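Local coordinates for protein endoglucanase A (Clostridium longisporum, PDB 6Q1I) that hydrolyses internal beta-1,4-glucosidic linkages in cellulose, lichenan and cereal beta-glucans, this chain holding its family 5 glycoside hydrolase catalytic domain, at residues 259-270 and 302-312. Residues are numbered along the deposited sequence; the frame is centred on the assembly and turned at random. Where two conformers were deposited one is given.
Sequences KYSLDVELDSYL and YYVTAAQKRGI
Arg310, just past the end of helix 293-309, reaches Asp267 on helix 256-275; the two helices pack side by side on the outside of the (beta/alpha)8 barrel, their local axes roughly parallel, 34° apart, with strand 280-285 between them in sequence. Arg310 grips one carboxylate oxygen side-on: NE lies 2.7 Å and NH2 3.0 Å from Asp267 OD1, which sits close to the guanidinium plane; both nitrogens come from the same face of the carboxylate. The arginine chain, extended from CG to NE, passes Leu266 CB on its way. Its NH1 turns back to Ala306 O with an N-H...O angle of 160°; together with the grip on Asp267 this restrains the rotation of the guanidinium. NH1 also donates to a water that in turn donates to Asp263 OD1. The latter lies well out of the guanidinium plane, so its long salt bridge with NH2 is purely electrostatic.

Asp263 OD2 accepts the Tyr302 hydroxyl at 2.7 Å on its syn side, near the ring plane. Over one face of that ring lies Lys259 CG, 3.7 Å from the centroid, a CH-pi contact. With CG anti to the backbone N (chi1 -167°), the Tyr302 ring extends toward helix 256-275 and brings OH to Asp263.

On the barrel side of these polar groups, Leu262 CD2 packs on Tyr303, whose hydroxyl bonds Ala235 O and whose ring stacks on Phe285. Leu266 and Ile312 both touch Ile282 of strand 280-285. After the helix, Gly311 adopts positive phi in a Schellman motif, and Ile312 CD1 then comes to 3.8 Å from Leu266 O. Packing is tightest where Leu266 CD1 meets Ala306 CB at 3.4 Å.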
# COMPACT_ATOMS: atom_id res chain seq x y z
N LYS A 259 -0.73 -18.70 -15.61
CA LYS A 259 0.53 -17.97 -15.75
C LYS A 259 0.44 -16.93 -16.86
O LYS A 259 0.88 -15.79 -16.68
CB LYS A 259 1.66 -18.97 -16.00
CG LYS A 259 1.99 -19.77 -14.75
CD LYS A 259 2.92 -20.93 -15.04
CE LYS A 259 3.24 -21.68 -13.75
NZ LYS A 259 3.97 -22.95 -14.00
N TYR A 260 -0.14 -17.30 -18.00
CA TYR A 260 -0.28 -16.36 -19.10
C TYR A 260 -1.12 -15.16 -18.68
O TYR A 260 -0.78 -14.01 -18.98
CB TYR A 260 -0.93 -17.06 -20.29
CG TYR A 260 -1.26 -16.12 -21.43
CD1 TYR A 260 -0.29 -15.74 -22.34
CD2 TYR A 260 -2.54 -15.61 -21.59
CE1 TYR A 260 -0.59 -14.88 -23.38
CE2 TYR A 260 -2.85 -14.75 -22.64
CZ TYR A 260 -1.87 -14.40 -23.52
OH TYR A 260 -2.15 -13.55 -24.57
N SER A 261 -2.23 -15.41 -17.99
CA SER A 261 -3.11 -14.33 -17.57
C SER A 261 -2.38 -13.36 -16.67
O SER A 261 -2.54 -12.13 -16.81
CB SER A 261 -4.33 -14.91 -16.86
OG SER A 261 -5.09 -15.70 -17.74
N LEU A 262 -1.60 -13.87 -15.72
CA LEU A 262 -0.87 -12.98 -14.83
C LEU A 262 0.20 -12.20 -15.59
O LEU A 262 0.40 -11.01 -15.35
CB LEU A 262 -0.30 -13.75 -13.65
CG LEU A 262 0.36 -12.93 -12.54
CD1 LEU A 262 -0.58 -11.87 -11.98
CD2 LEU A 262 0.84 -13.85 -11.43
N ASP A 263 0.89 -12.86 -16.52
CA ASP A 263 1.90 -12.18 -17.32
C ASP A 263 1.29 -11.02 -18.10
O ASP A 263 1.87 -9.92 -18.15
CB ASP A 263 2.59 -13.17 -18.27
CG ASP A 263 3.53 -14.12 -17.55
OD1 ASP A 263 4.03 -13.78 -16.46
OD2 ASP A 263 3.80 -15.20 -18.11
N VAL A 264 0.14 -11.24 -18.75
CA VAL A 264 -0.49 -10.17 -19.52
C VAL A 264 -0.92 -9.02 -18.62
O VAL A 264 -0.79 -7.84 -18.98
CB VAL A 264 -1.66 -10.74 -20.35
CG1 VAL A 264 -2.50 -9.62 -20.95
CG2 VAL A 264 -1.13 -11.65 -21.45
N GLU A 265 -1.44 -9.35 -17.43
CA GLU A 265 -1.83 -8.31 -16.48
C GLU A 265 -0.63 -7.47 -16.06
O GLU A 265 -0.68 -6.23 -16.07
CB GLU A 265 -2.50 -8.97 -15.27
CG GLU A 265 -2.87 -8.02 -14.16
CD GLU A 265 -3.53 -8.71 -12.97
OE1 GLU A 265 -3.91 -9.89 -13.10
OE2 GLU A 265 -3.65 -8.07 -11.91
N LEU A 266 0.48 -8.12 -15.69
CA LEU A 266 1.66 -7.38 -15.25
C LEU A 266 2.26 -6.57 -16.40
O LEU A 266 2.73 -5.45 -16.18
CB LEU A 266 2.68 -8.34 -14.64
CG LEU A 266 2.23 -9.01 -13.34
CD1 LEU A 266 3.19 -10.13 -12.95
CD2 LEU A 266 2.10 -7.97 -12.21
N ASP A 267 2.24 -7.12 -17.62
CA ASP A 267 2.65 -6.34 -18.79
C ASP A 267 1.82 -5.06 -18.91
O ASP A 267 2.34 -3.99 -19.22
CB ASP A 267 2.47 -7.15 -20.08
CG ASP A 267 3.56 -8.20 -20.30
OD1 ASP A 267 4.59 -8.19 -19.60
OD2 ASP A 267 3.36 -9.02 -21.21
N SER A 268 0.50 -5.16 -18.68
CA SER A 268 -0.35 -3.98 -18.81
C SER A 268 0.03 -2.91 -17.79
O SER A 268 0.01 -1.71 -18.11
CB SER A 268 -1.83 -4.35 -18.71
OG SER A 268 -2.27 -4.51 -17.37
N TYR A 269 0.41 -3.31 -16.58
CA TYR A 269 0.85 -2.33 -15.59
C TYR A 269 2.17 -1.68 -16.02
O TYR A 269 2.29 -0.45 -16.05
CB TYR A 269 1.02 -2.98 -14.22
CG TYR A 269 -0.23 -3.65 -13.65
CD1 TYR A 269 -1.51 -3.31 -14.08
CD2 TYR A 269 -0.11 -4.64 -12.69
CE1 TYR A 269 -2.63 -3.92 -13.56
CE2 TYR A 269 -1.23 -5.25 -12.15
CZ TYR A 269 -2.49 -4.90 -12.60
OH TYR A 269 -3.61 -5.51 -12.07
N LEU A 270 3.17 -2.50 -16.34
CA LEU A 270 4.46 -1.97 -16.75
C LEU A 270 4.29 -1.01 -17.92
O LEU A 270 4.74 0.14 -17.88
CB LEU A 270 5.37 -3.12 -17.17
CG LEU A 270 6.68 -2.72 -17.84
CD1 LEU A 270 7.54 -1.92 -16.88
CD2 LEU A 270 7.42 -3.94 -18.35
N TYR A 302 5.52 -17.25 -8.54
CA TYR A 302 5.39 -16.82 -9.93
C TYR A 302 5.13 -15.33 -10.01
O TYR A 302 5.71 -14.62 -10.84
CB TYR A 302 4.28 -17.60 -10.63
CG TYR A 302 4.34 -17.42 -12.13
CD1 TYR A 302 5.09 -18.29 -12.91
CD2 TYR A 302 3.72 -16.35 -12.76
CE1 TYR A 302 5.18 -18.12 -14.26
CE2 TYR A 302 3.81 -16.18 -14.12
CZ TYR A 302 4.55 -17.07 -14.86
OH TYR A 302 4.66 -16.93 -16.23
N TYR A 303 4.25 -14.83 -9.14
CA TYR A 303 3.91 -13.41 -9.12
C TYR A 303 5.14 -12.55 -8.88
O TYR A 303 5.40 -11.61 -9.63
CB TYR A 303 2.84 -13.20 -8.05
CG TYR A 303 2.07 -11.89 -8.06
CD1 TYR A 303 2.71 -10.66 -7.99
CD2 TYR A 303 0.68 -11.90 -8.05
CE1 TYR A 303 2.00 -9.48 -7.96
CE2 TYR A 303 -0.04 -10.72 -8.01
CZ TYR A 303 0.62 -9.51 -7.98
OH TYR A 303 -0.08 -8.32 -7.94
N VAL A 304 5.91 -12.86 -7.84
CA VAL A 304 7.09 -12.05 -7.53
C VAL A 304 8.11 -12.14 -8.66
O VAL A 304 8.70 -11.13 -9.05
CB VAL A 304 7.69 -12.44 -6.17
CG1 VAL A 304 8.97 -11.68 -5.94
CG2 VAL A 304 6.71 -12.18 -5.05
N THR A 305 8.35 -13.33 -9.20
CA THR A 305 9.30 -13.47 -10.30
C THR A 305 8.86 -12.64 -11.50
O THR A 305 9.65 -11.88 -12.07
CB THR A 305 9.45 -14.94 -10.72
OG1 THR A 305 9.90 -15.73 -9.62
CG2 THR A 305 10.46 -15.08 -11.85
N ALA A 306 7.59 -12.75 -11.88
CA ALA A 306 7.09 -12.04 -13.05
C ALA A 306 7.12 -10.53 -12.84
O ALA A 306 7.48 -9.77 -13.75
CB ALA A 306 5.66 -12.50 -13.35
N ALA A 307 6.77 -10.07 -11.65
CA ALA A 307 6.80 -8.65 -11.38
C ALA A 307 8.23 -8.13 -11.36
O ALA A 307 8.53 -7.09 -11.96
CB ALA A 307 6.11 -8.37 -10.06
N GLN A 308 9.12 -8.84 -10.67
CA GLN A 308 10.50 -8.38 -10.57
C GLN A 308 11.23 -8.42 -11.91
O GLN A 308 12.06 -7.54 -12.18
CB GLN A 308 11.22 -9.16 -9.48
CG GLN A 308 10.81 -8.71 -8.08
CD GLN A 308 11.37 -7.34 -7.78
OE1 GLN A 308 12.54 -7.21 -7.45
NE2 GLN A 308 10.54 -6.31 -7.94
N LYS A 309 10.94 -9.40 -12.77
CA LYS A 309 11.50 -9.41 -14.12
C LYS A 309 11.12 -8.16 -14.90
O LYS A 309 11.84 -7.75 -15.81
CB LYS A 309 10.99 -10.63 -14.89
CG LYS A 309 11.70 -11.93 -14.57
CD LYS A 309 11.16 -13.10 -15.40
CE LYS A 309 11.95 -14.38 -15.17
NZ LYS A 309 11.29 -15.57 -15.79
N ARG A 310 9.99 -7.56 -14.56
CA ARG A 310 9.48 -6.35 -15.19
C ARG A 310 9.86 -5.08 -14.43
O ARG A 310 9.45 -3.99 -14.83
CB ARG A 310 7.96 -6.45 -15.32
CG ARG A 310 7.52 -7.50 -16.33
CD ARG A 310 6.06 -7.90 -16.15
NE ARG A 310 5.61 -8.78 -17.22
CZ ARG A 310 5.85 -10.08 -17.30
NH1 ARG A 310 6.55 -10.70 -16.35
NH2 ARG A 310 5.41 -10.77 -18.34
N GLY A 311 10.62 -5.20 -13.33
CA GLY A 311 10.99 -4.05 -12.54
C GLY A 311 9.88 -3.49 -11.68
O GLY A 311 9.90 -2.30 -11.35
N ILE A 312 8.90 -4.32 -11.32
CA ILE A 312 7.74 -3.92 -10.53
C ILE A 312 7.90 -4.48 -9.12
O ILE A 312 7.79 -5.70 -8.93
CB ILE A 312 6.42 -4.40 -11.15
CG1 ILE A 312 6.28 -3.90 -12.59
CG2 ILE A 312 5.24 -3.95 -10.28
CD1 ILE A 312 5.08 -4.47 -13.32
O HOH W 1 6.74 -13.65 -16.36